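Local coordinates for lipoprotein (Clostridioides difficile, PDB 7RAG) that binds the spore-cortex amidase CwlD as a LolA-family lipoprotein and activates it allosterically during spore formation, at residues A[26-31]-A[41-46]; A[51-56]-A[70-75]; A[102-107]-A[166-171]; A[140-145]-A[152-157]. One frame throughout, in Å; residues are numbered along the deposited sequence.

Interaction 1 (A[26-31]-A[41-46]); sequences SCKAEV and NYVLIH
H46 folds back over A29, which lies one hydrogen-bonded pair further along the neighbouring strand. Its CG stands anti to its own carbonyl carbon (chi1 -70°), and from there the imidazole runs along the sheet and presents a face to the methyl group. CB of A29 sits off-centre over that face, in a CH-pi contact with CB 3.7 Å from NE2 of H46. C27, the direct partner of H46, approaches the same side chain differently: SG comes within 3.9 Å of H46 CB and views the ring obliquely. Further along this face the pattern is again diagonal, as V31 CG2 meets L44 CD1 at 3.8 Å while the two branched chains cross at a slant. On the other face, the inner part of K28 rests against V43, CG to CG1 3.7 Å. The lysine chain then bends at its third torsion and its amine turns to E30, a long ion pair within the same strand.

Beneath these side chains the two antiparallel strands are joined by six backbone hydrogen bonds, reciprocal pairs at C27-H46, A29-L44 and V31-Y42. The bond from A29 N to L44 O, 2.8 Å, is essentially straight. The hydroxyl of Y42 hydrogen-bonds E57 of the amidase chain, while the H46 ring meets F100 of the second subunit edge-to-face, and the sheet runs on into that subunit. The face of C27, A29, V31, Y42, L44 and H46 is thus buried and mostly apolar, whereas that of K28, E30, V43 and I45 mixes charged ends with aliphatic groups.

Interaction 2 (A[51-56]-A[70-75]); sequences TDNYKL and EYQGDK
Y54 and Y71 form the central pair, joined by two reciprocal backbone hydrogen bonds. Y71 N reaches Y54 O at 2.8 Å and Y54 N reaches Y71 O at 3.0 Å. Pairing ceases just beyond: the carbonyl oxygens of D52 and Q72 face each other as two acceptors, and Q72 leaves the strand, its N bonding K75 O as the chain turns back.

Apolar contact is confined to the face bearing the tyrosines. Their CB atoms lie 4.2 Å apart, but the rings diverge. That of Y71 turns its edge to L56, whose CG is 4.3 Å from CE2 of Y71. Y54 meets F100 edge-to-face, and its ring also meets that of Y48 of the second subunit at an oblique angle.

Charged and amide groups occupy the other face. K55 and E70 lie there as a non-hydrogen-bonded pair, and CG anti to the backbone N in each (K55 chi1 -178°) lays the chains so that they cross, with a long salt bridge of 3.6 Å between K55 NZ and E70 OE1. N53 and Q72 run alongside each other in the same direction, though the placing of the Q72 amide is doubtful.

Such pairing is that of an antiparallel beta hairpin, here between strands 40-58 and 68-71 of the first five-stranded sheet of this LolA-family protein, where strand 68-71 ends in the tight turn that leads into strand 75-80.

Interaction 3 (A[102-107]-A[166-171]); sequences GDFIKN and VKYKDF
G102, at a positive phi of 108°, brings its carbonyl oxygen within reach of Y168, which projects from the last strand toward the loop 102-107 without any backbone pairing between the two segments. The tyrosine hydroxyl donates to G102 O over 2.8 Å. The acceptor is met from the flank rather than head-on, with a C=O...donor angle of only 102° and the donor well tilted from the carbonyl plane. The oxygen nevertheless lies in the plane of the Y168 ring, at its edge, where a phenolic proton prefers to point. The hydroxyl also packs on the glycine itself, with OH 3.2 Å from CA. Within its own strand, V166 lays CG1 over one face of the tyrosine, and its CG2 faces G102 N.

F104 joins the group from the loop side. Its CB points to the strand, and chi1 of 58° turns the ring to the place where it meets both Y168 and F171. Against Y168 it is set obliquely, with planes almost perpendicular, and the side chains slide past each other so that CE2 of F104 comes 4.2 Å from CE1 of Y168. Against F171 it meets rim to rim, CZ to CE1 3.7 Å, neither ring lying over the other. F171 reaches this place from beyond the corner that the chain turns at D170.

The three rings make an aromatic cluster, to which Y25 of the second subunit adds a fourth and against which M153 packs. One hydrogen bond, bent at the acceptor, gives the buried phenol a polar partner among largely hydrophobic groups, tying the loop to strand 162-173, where the sheet continues into the second subunit.

Interaction 4 (A[140-145]-A[152-157]); sequences VLYVNA and KMEVLD
The carbonyl oxygen of K152 draws several groups of the opposite strand around it. Y142 N donates to it in a short, nearly straight bond of 2.6 Å, L141 CA adds a C-H...O contact at 3.4 Å, and the Y142 ring turns its edge to it with the oxygen in the ring plane. The return bond, from K152 N to Y142 O, is longer at 3.2 Å, whereas V140 and E154 exchange two bonds of more even length. These are the hydrogen-bonded pairs of an antiparallel beta hairpin formed by strands 138-144 and 150-156, inner strands of the second five-stranded sheet; L141 and selenomethionine M153 form the non-hydrogen-bonded pair between them.

Y142 and K152 run side by side from one face. The lysine bends at its third torsion (chi3 72°), which folds its end over the ring: CE makes an off-centre CH-pi contact, and NZ lies 4.9 Å from the centroid of the Y142 ring, over its face, in a cation-pi interaction. The same NZ forms a salt bridge with E154 OE2 at 3.4 Å, weak as a hydrogen bond, and the carboxylate probably steadies the ammonium over the tyrosine. V140 touches L156 on this face, CG2 to CD1. On the other, L141 CD1 crosses to M153 CB at 4.0 Å, and both residues pack against Y168.

How the interactions relate
Interactions 1 and 2 share the long strand 40-58 in the first antiparallel sheet, yet their centres are 28 Å apart, one toward each end of that strand. Interaction 4 lies within the second sheet, and interaction 3 sets a loop against its strand 162-173; their centres are 9 Å apart, and V166 O probably accepts a hydrogen bond from M153 N. Along the chain 1, 2 and 3 follow in order, and interaction 4 falls between the two segments of 3. The loop of interaction 3 also bridges the sheets, since D103 approaches Y54 of interaction 2. All four touch the second subunit, and in interactions 1, 2 and 3 strands pair with that chain, so both sheets run on across the interface.

Interaction 1 (A[26-31]-A[41-46])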
loop_
_atom_site.group_PDB
_atom_site.type_symbol
_atom_site.label_atom_id
_atom_site.label_comp_id
_atom_site.label_asym_id
_atom_site.label_seq_id
_atom_site.Cartn_x
_atom_site.Cartn_y
_atom_site.Cartn_z
ATOM N N SER A 26 13.397 9.042 -16.120
ATOM C CA SER A 26 12.178 9.801 -16.305
ATOM C C SER A 26 12.107 10.223 -17.752
ATOM O O SER A 26 13.118 10.616 -18.341
ATOM C CB SER A 26 12.133 11.032 -15.402
ATOM O OG SER A 26 10.790 11.428 -15.185
ATOM N N CYS A 27 10.913 10.158 -18.317
ATOM C CA CYS A 27 10.763 10.552 -19.706
ATOM C C CYS A 27 9.317 10.906 -19.971
ATOM O O CYS A 27 8.421 10.621 -19.172
ATOM C CB CYS A 27 11.230 9.459 -20.668
ATOM S SG CYS A 27 10.213 7.980 -20.683
ATOM N N LYS A 28 9.122 11.574 -21.100
ATOM C CA LYS A 28 7.815 11.836 -21.670
ATOM C C LYS A 28 7.547 10.753 -22.715
ATOM O O LYS A 28 8.424 10.439 -23.529
ATOM C CB LYS A 28 7.798 13.239 -22.287
ATOM C CG LYS A 28 6.456 13.934 -22.335
ATOM C CD LYS A 28 6.589 15.332 -22.955
ATOM C CE LYS A 28 6.334 15.317 -24.458
ATOM N NZ LYS A 28 6.174 16.699 -24.991
ATOM N N ALA A 29 6.365 10.149 -22.666
ATOM C CA ALA A 29 5.975 9.093 -23.592
ATOM C C ALA A 29 4.778 9.572 -24.401
ATOM O O ALA A 29 3.703 9.823 -23.839
ATOM C CB ALA A 29 5.640 7.792 -22.849
ATOM N N GLU A 30 4.972 9.712 -25.710
ATOM C CA GLU A 30 3.880 9.990 -26.631
ATOM C C GLU A 30 3.389 8.667 -27.194
ATOM O O GLU A 30 4.132 7.988 -27.907
ATOM C CB GLU A 30 4.348 10.909 -27.757
ATOM C CG GLU A 30 4.982 12.168 -27.245
ATOM C CD GLU A 30 5.457 13.084 -28.346
ATOM O OE1 GLU A 30 5.401 12.684 -29.541
ATOM O OE2 GLU A 30 5.883 14.208 -27.999
ATOM N N VAL A 31 2.150 8.297 -26.882
ATOM C CA VAL A 31 1.635 6.977 -27.213
ATOM C C VAL A 31 0.532 7.125 -28.244
ATOM O O VAL A 31 -0.415 7.887 -28.037
ATOM C CB VAL A 31 1.106 6.245 -25.969
ATOM C CG1 VAL A 31 0.651 4.864 -26.353
ATOM C CG2 VAL A 31 2.169 6.198 -24.878
ATOM N N ASN A 41 -4.242 9.562 -29.352
ATOM C CA ASN A 41 -2.914 9.877 -28.853
ATOM C C ASN A 41 -2.975 10.260 -27.380
ATOM O O ASN A 41 -3.998 10.730 -26.880
ATOM C CB ASN A 41 -2.266 10.941 -29.709
ATOM C CG ASN A 41 -1.946 10.415 -31.116
ATOM O OD1 ASN A 41 -1.153 9.495 -31.268
ATOM N ND2 ASN A 41 -2.595 10.960 -32.127
ATOM N N TYR A 42 -1.914 9.920 -26.656
ATOM C CA TYR A 42 -1.821 10.208 -25.243
ATOM C C TYR A 42 -0.415 10.697 -24.960
ATOM O O TYR A 42 0.520 10.336 -25.675
ATOM C CB TYR A 42 -2.118 8.970 -24.407
ATOM C CG TYR A 42 -3.423 8.330 -24.751
ATOM C CD1 TYR A 42 -4.580 8.666 -24.063
ATOM C CD2 TYR A 42 -3.499 7.373 -25.754
ATOM C CE1 TYR A 42 -5.782 8.079 -24.373
ATOM C CE2 TYR A 42 -4.689 6.777 -26.064
ATOM C CZ TYR A 42 -5.833 7.138 -25.375
ATOM O OH TYR A 42 -7.030 6.537 -25.698
ATOM N N VAL A 43 -0.258 11.517 -23.926
ATOM C CA VAL A 43 1.071 11.829 -23.423
ATOM C C VAL A 43 1.113 11.498 -21.942
ATOM O O VAL A 43 0.264 11.946 -21.163
ATOM C CB VAL A 43 1.486 13.287 -23.682
ATOM C CG1 VAL A 43 2.820 13.571 -23.062
ATOM C CG2 VAL A 43 1.578 13.539 -25.170
ATOM N N LEU A 44 2.085 10.688 -21.566
ATOM C CA LEU A 44 2.305 10.296 -20.190
ATOM C C LEU A 44 3.694 10.750 -19.798
ATOM O O LEU A 44 4.556 10.957 -20.656
ATOM C CB LEU A 44 2.190 8.768 -20.004
ATOM C CG LEU A 44 0.812 8.168 -20.313
ATOM C CD1 LEU A 44 0.659 7.837 -21.800
ATOM C CD2 LEU A 44 0.526 6.962 -19.455
ATOM N N ILE A 45 3.905 10.908 -18.496
ATOM C CA ILE A 45 5.251 10.940 -17.942
ATOM C C ILE A 45 5.504 9.607 -17.253
ATOM O O ILE A 45 4.658 9.122 -16.491
ATOM C CB ILE A 45 5.439 12.132 -16.995
ATOM C CG1 ILE A 45 5.220 13.416 -17.800
ATOM C CG2 ILE A 45 6.840 12.105 -16.390
ATOM C CD1 ILE A 45 4.950 14.614 -16.980
ATOM N N HIS A 46 6.622 8.975 -17.604
ATOM C CA HIS A 46 7.094 7.750 -16.980
ATOM C C HIS A 46 8.194 8.101 -16.014
ATOM O O HIS A 46 9.186 8.729 -16.408
ATOM C CB HIS A 46 7.683 6.779 -17.992
ATOM C CG HIS A 46 6.677 6.167 -18.892
ATOM N ND1 HIS A 46 6.999 5.177 -19.793
ATOM C CD2 HIS A 46 5.354 6.400 -19.035
ATOM C CE1 HIS A 46 5.915 4.830 -20.457
ATOM N NE2 HIS A 46 4.904 5.552 -20.009
#

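Interaction 2 (A[51-56]-A[70-75])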
loop_
_atom_site.group_PDB
_atom_site.type_symbol
_atom_site.label_atom_id
_atom_site.label_comp_id
_atom_site.label_asym_id
_atom_site.label_seq_id
_atom_site.Cartn_x
_atom_site.Cartn_y
_atom_site.Cartn_z
ATOM N N THR A 51 13.814 1.183 -5.464
ATOM C CA THR A 51 13.539 1.541 -4.077
ATOM C C THR A 51 13.842 0.367 -3.156
ATOM O O THR A 51 13.847 -0.794 -3.580
ATOM C CB THR A 51 12.077 1.994 -3.859
ATOM O OG1 THR A 51 11.212 0.857 -3.842
ATOM C CG2 THR A 51 11.626 2.924 -4.964
ATOM N N ASP A 52 14.110 0.691 -1.894
ATOM C CA ASP A 52 14.427 -0.312 -0.888
ATOM C C ASP A 52 13.158 -0.900 -0.285
ATOM O O ASP A 52 12.159 -0.205 -0.098
ATOM C CB ASP A 52 15.292 0.297 0.212
ATOM C CG ASP A 52 16.627 0.782 -0.305
ATOM O OD1 ASP A 52 17.340 1.454 0.460
ATOM O OD2 ASP A 52 16.968 0.511 -1.475
ATOM N N ASN A 53 13.186 -2.197 -0.014
ATOM C CA ASN A 53 12.097 -2.865 0.691
ATOM C C ASN A 53 12.699 -3.717 1.799
ATOM O O ASN A 53 13.494 -4.623 1.528
ATOM C CB ASN A 53 11.242 -3.715 -0.255
ATOM C CG ASN A 53 10.210 -4.569 0.484
ATOM O OD1 ASN A 53 10.529 -5.633 1.023
ATOM N ND2 ASN A 53 8.969 -4.113 0.499
ATOM N N TYR A 54 12.319 -3.416 3.036
ATOM C CA TYR A 54 12.788 -4.119 4.220
ATOM C C TYR A 54 11.610 -4.839 4.871
ATOM O O TYR A 54 10.519 -4.281 4.978
ATOM C CB TYR A 54 13.411 -3.150 5.206
ATOM C CG TYR A 54 14.780 -2.625 4.840
ATOM C CD1 TYR A 54 15.917 -3.381 5.087
ATOM C CD2 TYR A 54 14.948 -1.358 4.293
ATOM C CE1 TYR A 54 17.180 -2.899 4.788
ATOM C CE2 TYR A 54 16.209 -0.873 3.979
ATOM C CZ TYR A 54 17.324 -1.645 4.237
ATOM O OH TYR A 54 18.589 -1.187 3.942
ATOM N N LYS A 55 11.804 -6.090 5.269
ATOM C CA LYS A 55 10.820 -6.785 6.086
ATOM C C LYS A 55 11.508 -7.310 7.336
ATOM O O LYS A 55 12.550 -7.962 7.236
ATOM C CB LYS A 55 10.167 -7.921 5.316
ATOM C CG LYS A 55 9.109 -8.667 6.085
ATOM C CD LYS A 55 8.143 -9.332 5.126
ATOM C CE LYS A 55 7.339 -10.431 5.814
ATOM N NZ LYS A 55 5.871 -10.222 5.608
ATOM N N LEU A 56 10.961 -6.983 8.506
ATOM C CA LEU A 56 11.405 -7.548 9.776
ATOM C C LEU A 56 10.268 -8.397 10.317
ATOM O O LEU A 56 9.179 -7.872 10.581
ATOM C CB LEU A 56 11.774 -6.473 10.801
ATOM C CG LEU A 56 12.263 -5.105 10.336
ATOM C CD1 LEU A 56 12.745 -4.323 11.552
ATOM C CD2 LEU A 56 13.383 -5.218 9.299
ATOM N N GLU A 70 6.938 -4.082 7.660
ATOM C CA GLU A 70 7.437 -3.996 6.298
ATOM C C GLU A 70 7.571 -2.529 5.904
ATOM O O GLU A 70 6.618 -1.762 6.049
ATOM C CB GLU A 70 6.481 -4.735 5.381
ATOM C CG GLU A 70 7.065 -5.187 4.091
ATOM C CD GLU A 70 6.096 -6.084 3.333
ATOM O OE1 GLU A 70 5.484 -6.980 3.982
ATOM O OE2 GLU A 70 5.934 -5.875 2.102
ATOM N N TYR A 71 8.761 -2.136 5.445
ATOM C CA TYR A 71 9.056 -0.783 4.984
ATOM C C TYR A 71 9.192 -0.805 3.466
ATOM O O TYR A 71 10.115 -1.442 2.939
ATOM C CB TYR A 71 10.349 -0.262 5.607
ATOM C CG TYR A 71 10.355 -0.170 7.122
ATOM C CD1 TYR A 71 10.026 1.022 7.768
ATOM C CD2 TYR A 71 10.702 -1.272 7.911
ATOM C CE1 TYR A 71 10.039 1.112 9.151
ATOM C CE2 TYR A 71 10.723 -1.183 9.284
ATOM C CZ TYR A 71 10.391 0.007 9.897
ATOM O OH TYR A 71 10.400 0.091 11.260
ATOM N N GLN A 72 8.299 -0.098 2.763
ATOM C CA GLN A 72 8.244 -0.173 1.305
ATOM C C GLN A 72 8.647 1.135 0.637
ATOM O O GLN A 72 9.539 1.171 -0.214
ATOM C CB GLN A 72 6.828 -0.558 0.845
ATOM C CG GLN A 72 6.205 -1.717 1.592
ATOM C CD GLN A 72 5.804 -2.849 0.658
ATOM O OE1 GLN A 72 6.075 -2.799 -0.543
ATOM N NE2 GLN A 72 5.158 -3.879 1.208
ATOM N N GLY A 73 7.954 2.203 0.961
ATOM C CA GLY A 73 8.188 3.488 0.359
ATOM C C GLY A 73 7.856 4.532 1.390
ATOM O O GLY A 73 8.413 4.556 2.490
ATOM N N ASP A 74 6.941 5.412 1.017
ATOM C CA ASP A 74 6.243 6.254 1.973
ATOM C C ASP A 74 5.360 5.435 2.925
ATOM O O ASP A 74 4.674 6.013 3.775
ATOM C CB ASP A 74 5.400 7.287 1.216
ATOM N N LYS A 75 5.366 4.098 2.813
ATOM C CA LYS A 75 4.440 3.250 3.558
ATOM C C LYS A 75 5.154 2.303 4.524
ATOM O O LYS A 75 6.306 1.901 4.313
ATOM C CB LYS A 75 3.558 2.424 2.617
#

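Interaction 3 (A[102-107]-A[166-171])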
loop_
_atom_site.group_PDB
_atom_site.type_symbol
_atom_site.label_atom_id
_atom_site.label_comp_id
_atom_site.label_asym_id
_atom_site.label_seq_id
_atom_site.Cartn_x
_atom_site.Cartn_y
_atom_site.Cartn_z
ATOM N N GLY A 102 19.166 -2.148 13.454
ATOM C CA GLY A 102 19.628 -3.204 12.572
ATOM C C GLY A 102 19.779 -2.776 11.124
ATOM O O GLY A 102 20.441 -3.475 10.344
ATOM N N ASP A 103 19.182 -1.648 10.740
ATOM C CA ASP A 103 19.330 -1.117 9.389
ATOM C C ASP A 103 20.694 -0.458 9.257
ATOM O O ASP A 103 20.976 0.529 9.930
ATOM C CB ASP A 103 18.211 -0.120 9.099
ATOM C CG ASP A 103 18.339 0.539 7.745
ATOM O OD1 ASP A 103 19.109 0.047 6.885
ATOM O OD2 ASP A 103 17.658 1.581 7.545
ATOM N N PHE A 104 21.534 -0.995 8.391
ATOM C CA PHE A 104 22.897 -0.507 8.241
ATOM C C PHE A 104 23.227 -0.001 6.850
ATOM O O PHE A 104 24.068 0.894 6.737
ATOM C CB PHE A 104 23.913 -1.598 8.607
ATOM C CG PHE A 104 23.779 -2.834 7.789
ATOM C CD1 PHE A 104 24.558 -3.015 6.658
ATOM C CD2 PHE A 104 22.865 -3.811 8.141
ATOM C CE1 PHE A 104 24.441 -4.144 5.893
ATOM C CE2 PHE A 104 22.736 -4.961 7.378
ATOM C CZ PHE A 104 23.527 -5.124 6.244
ATOM N N ILE A 105 22.618 -0.539 5.789
ATOM C CA ILE A 105 22.858 0.037 4.472
ATOM C C ILE A 105 22.335 1.459 4.465
ATOM O O ILE A 105 21.288 1.757 5.060
ATOM C CB ILE A 105 22.188 -0.753 3.334
ATOM C CG1 ILE A 105 22.379 -2.261 3.470
ATOM C CG2 ILE A 105 22.737 -0.272 1.985
ATOM C CD1 ILE A 105 21.759 -3.034 2.303
ATOM N N LYS A 106 23.045 2.336 3.770
ATOM C CA LYS A 106 22.670 3.714 3.476
ATOM C C LYS A 106 22.900 4.655 4.653
ATOM O O LYS A 106 22.738 5.864 4.482
ATOM C CB LYS A 106 21.207 3.865 3.000
ATOM C CG LYS A 106 20.943 3.448 1.536
ATOM C CD LYS A 106 19.493 3.732 1.129
ATOM C CE LYS A 106 18.798 4.660 2.126
ATOM N NZ LYS A 106 17.449 5.057 1.653
ATOM N N ASN A 107 23.284 4.169 5.830
ATOM C CA ASN A 107 23.913 5.042 6.813
ATOM C C ASN A 107 25.396 4.768 6.955
ATOM O O ASN A 107 26.187 5.711 7.074
ATOM C CB ASN A 107 23.251 4.920 8.188
ATOM C CG ASN A 107 23.974 5.750 9.256
ATOM O OD1 ASN A 107 24.411 5.225 10.289
ATOM N ND2 ASN A 107 24.117 7.048 8.997
ATOM N N VAL A 166 22.339 -5.769 18.447
ATOM C CA VAL A 166 21.942 -6.639 17.363
ATOM C C VAL A 166 23.136 -7.503 17.000
ATOM O O VAL A 166 24.194 -6.984 16.635
ATOM C CB VAL A 166 21.465 -5.835 16.144
ATOM C CG1 VAL A 166 21.137 -6.775 14.997
ATOM C CG2 VAL A 166 20.282 -4.958 16.507
ATOM N N LYS A 167 22.966 -8.814 17.071
ATOM C CA LYS A 167 23.948 -9.766 16.559
ATOM C C LYS A 167 23.389 -10.390 15.290
ATOM O O LYS A 167 22.303 -10.988 15.311
ATOM C CB LYS A 167 24.284 -10.838 17.599
ATOM C CG LYS A 167 25.270 -10.360 18.691
ATOM C CD LYS A 167 25.154 -11.173 19.967
ATOM C CE LYS A 167 26.289 -10.848 20.960
ATOM N NZ LYS A 167 27.235 -12.022 21.196
ATOM N N TYR A 168 24.121 -10.231 14.189
ATOM C CA TYR A 168 23.699 -10.725 12.880
ATOM C C TYR A 168 24.185 -12.161 12.671
ATOM O O TYR A 168 25.389 -12.416 12.688
ATOM C CB TYR A 168 24.241 -9.817 11.776
ATOM C CG TYR A 168 23.756 -8.386 11.828
ATOM C CD1 TYR A 168 22.640 -7.974 11.096
ATOM C CD2 TYR A 168 24.427 -7.437 12.596
ATOM C CE1 TYR A 168 22.202 -6.655 11.146
ATOM C CE2 TYR A 168 24.011 -6.117 12.645
ATOM C CZ TYR A 168 22.898 -5.732 11.921
ATOM O OH TYR A 168 22.492 -4.422 11.991
ATOM N N LYS A 169 23.250 -13.082 12.446
ATOM C CA LYS A 169 23.539 -14.489 12.184
ATOM C C LYS A 169 22.994 -14.885 10.812
ATOM O O LYS A 169 21.944 -14.395 10.388
ATOM C CB LYS A 169 22.916 -15.403 13.277
ATOM C CG LYS A 169 23.336 -15.077 14.727
ATOM C CD LYS A 169 24.669 -15.725 15.108
ATOM C CE LYS A 169 25.326 -15.024 16.281
ATOM N NZ LYS A 169 25.862 -13.686 15.870
ATOM N N ASP A 170 23.712 -15.778 10.119
ATOM C CA ASP A 170 23.254 -16.385 8.863
ATOM C C ASP A 170 23.106 -15.355 7.747
ATOM O O ASP A 170 22.139 -15.405 6.981
ATOM C CB ASP A 170 21.929 -17.138 9.032
ATOM C CG ASP A 170 21.969 -18.197 10.117
ATOM O OD1 ASP A 170 23.055 -18.769 10.363
ATOM O OD2 ASP A 170 20.898 -18.464 10.718
ATOM N N PHE A 171 24.069 -14.434 7.634
ATOM C CA PHE A 171 23.962 -13.331 6.682
ATOM C C PHE A 171 24.255 -13.807 5.265
ATOM O O PHE A 171 25.360 -14.273 4.976
ATOM C CB PHE A 171 24.917 -12.201 7.045
ATOM C CG PHE A 171 24.623 -10.930 6.318
ATOM C CD1 PHE A 171 23.739 -9.999 6.851
ATOM C CD2 PHE A 171 25.193 -10.672 5.080
ATOM C CE1 PHE A 171 23.452 -8.828 6.177
ATOM C CE2 PHE A 171 24.908 -9.500 4.398
ATOM C CZ PHE A 171 24.037 -8.578 4.949
#

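Interaction 4 (A[140-145]-A[152-157])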
loop_
_atom_site.group_PDB
_atom_site.type_symbol
_atom_site.label_atom_id
_atom_site.label_comp_id
_atom_site.label_asym_id
_atom_site.label_seq_id
_atom_site.Cartn_x
_atom_site.Cartn_y
_atom_site.Cartn_z
ATOM N N VAL A 140 27.009 1.988 16.692
ATOM C CA VAL A 140 28.278 1.328 16.401
ATOM C C VAL A 140 28.016 0.007 15.696
ATOM O O VAL A 140 27.307 -0.856 16.227
ATOM C CB VAL A 140 29.118 1.096 17.667
ATOM C CG1 VAL A 140 30.496 0.569 17.270
ATOM C CG2 VAL A 140 29.240 2.378 18.449
ATOM N N LEU A 141 28.635 -0.165 14.531
ATOM C CA LEU A 141 28.510 -1.369 13.724
ATOM C C LEU A 141 29.854 -2.077 13.652
ATOM O O LEU A 141 30.872 -1.457 13.327
ATOM C CB LEU A 141 28.027 -1.033 12.319
ATOM C CG LEU A 141 27.830 -2.203 11.357
ATOM C CD1 LEU A 141 26.592 -3.035 11.670
ATOM C CD2 LEU A 141 27.794 -1.669 9.927
ATOM N N TYR A 142 29.850 -3.372 13.952
ATOM C CA TYR A 142 31.018 -4.230 13.802
ATOM C C TYR A 142 30.847 -5.037 12.528
ATOM O O TYR A 142 29.866 -5.778 12.388
ATOM C CB TYR A 142 31.183 -5.161 15.004
ATOM C CG TYR A 142 31.398 -4.403 16.286
ATOM C CD1 TYR A 142 32.680 -4.208 16.798
ATOM C CD2 TYR A 142 30.321 -3.849 16.978
ATOM C CE1 TYR A 142 32.876 -3.499 17.956
ATOM C CE2 TYR A 142 30.517 -3.141 18.140
ATOM C CZ TYR A 142 31.792 -2.969 18.622
ATOM O OH TYR A 142 31.978 -2.251 19.782
ATOM N N VAL A 143 31.795 -4.899 11.609
ATOM C CA VAL A 143 31.796 -5.614 10.340
ATOM C C VAL A 143 32.949 -6.610 10.353
ATOM O O VAL A 143 34.053 -6.290 10.804
ATOM C CB VAL A 143 31.921 -4.636 9.153
ATOM C CG1 VAL A 143 31.797 -5.387 7.831
ATOM C CG2 VAL A 143 30.877 -3.541 9.255
ATOM N N ASN A 144 32.691 -7.819 9.876
ATOM C CA ASN A 144 33.757 -8.798 9.744
ATOM C C ASN A 144 34.723 -8.330 8.663
ATOM O O ASN A 144 34.323 -8.111 7.519
ATOM C CB ASN A 144 33.166 -10.162 9.408
ATOM C CG ASN A 144 34.208 -11.236 9.315
ATOM O OD1 ASN A 144 35.015 -11.265 8.393
ATOM N ND2 ASN A 144 34.186 -12.141 10.262
ATOM N N ALA A 145 35.995 -8.180 9.015
ATOM C CA ALA A 145 36.927 -7.563 8.084
ATOM C C ALA A 145 37.222 -8.439 6.887
ATOM O O ALA A 145 37.755 -7.932 5.897
ATOM C CB ALA A 145 38.233 -7.212 8.788
ATOM N N LYS A 152 27.832 -7.230 14.387
ATOM C CA LYS A 152 27.170 -6.730 15.578
ATOM C C LYS A 152 26.888 -5.245 15.427
ATOM O O LYS A 152 27.624 -4.516 14.753
ATOM C CB LYS A 152 28.025 -6.976 16.822
ATOM C CG LYS A 152 27.300 -6.724 18.110
ATOM C CD LYS A 152 28.090 -7.220 19.311
ATOM C CE LYS A 152 29.309 -6.349 19.591
ATOM N NZ LYS A 152 29.857 -6.616 20.958
HETATM N N MSE A 153 25.819 -4.802 16.077
HETATM C CA MSE A 153 25.531 -3.389 16.138
HETATM C C MSE A 153 25.049 -2.998 17.515
HETATM O O MSE A 153 24.260 -3.720 18.107
HETATM C CB MSE A 153 24.496 -3.001 15.102
HETATM C CG MSE A 153 24.356 -1.496 15.046
HETATM SE SE MSE A 153 22.659 -0.847 14.345
HETATM C CE MSE A 153 23.091 -0.935 12.406
ATOM N N GLU A 154 25.529 -1.870 18.035
ATOM C CA GLU A 154 25.137 -1.387 19.354
ATOM C C GLU A 154 24.629 0.048 19.267
ATOM O O GLU A 154 25.292 0.916 18.686
ATOM C CB GLU A 154 26.307 -1.468 20.343
ATOM C CG GLU A 154 26.853 -2.874 20.551
ATOM C CD GLU A 154 28.063 -2.906 21.480
ATOM O OE1 GLU A 154 28.822 -1.908 21.525
ATOM O OE2 GLU A 154 28.257 -3.933 22.172
ATOM N N VAL A 155 23.453 0.295 19.836
ATOM C CA VAL A 155 22.995 1.647 20.123
ATOM C C VAL A 155 23.375 1.949 21.573
ATOM O O VAL A 155 22.966 1.243 22.503
ATOM C CB VAL A 155 21.484 1.791 19.869
ATOM C CG1 VAL A 155 21.005 3.229 20.096
ATOM C CG2 VAL A 155 21.143 1.337 18.454
ATOM N N LEU A 156 24.209 2.961 21.766
ATOM C CA LEU A 156 24.711 3.324 23.083
ATOM C C LEU A 156 23.980 4.565 23.575
ATOM O O LEU A 156 23.693 5.474 22.786
ATOM C CB LEU A 156 26.217 3.586 23.048
ATOM C CG LEU A 156 27.119 2.532 22.400
ATOM C CD1 LEU A 156 28.473 3.156 22.161
ATOM C CD2 LEU A 156 27.260 1.253 23.232
ATOM N N ASP A 157 23.657 4.589 24.869
ATOM C CA ASP A 157 23.077 5.794 25.439
ATOM C C ASP A 157 24.175 6.836 25.644
ATOM O O ASP A 157 25.331 6.646 25.257
ATOM C CB ASP A 157 22.309 5.478 26.727
ATOM C CG ASP A 157 23.179 4.926 27.839
ATOM O OD1 ASP A 157 24.407 5.130 27.837
ATOM O OD2 ASP A 157 22.608 4.290 28.748
#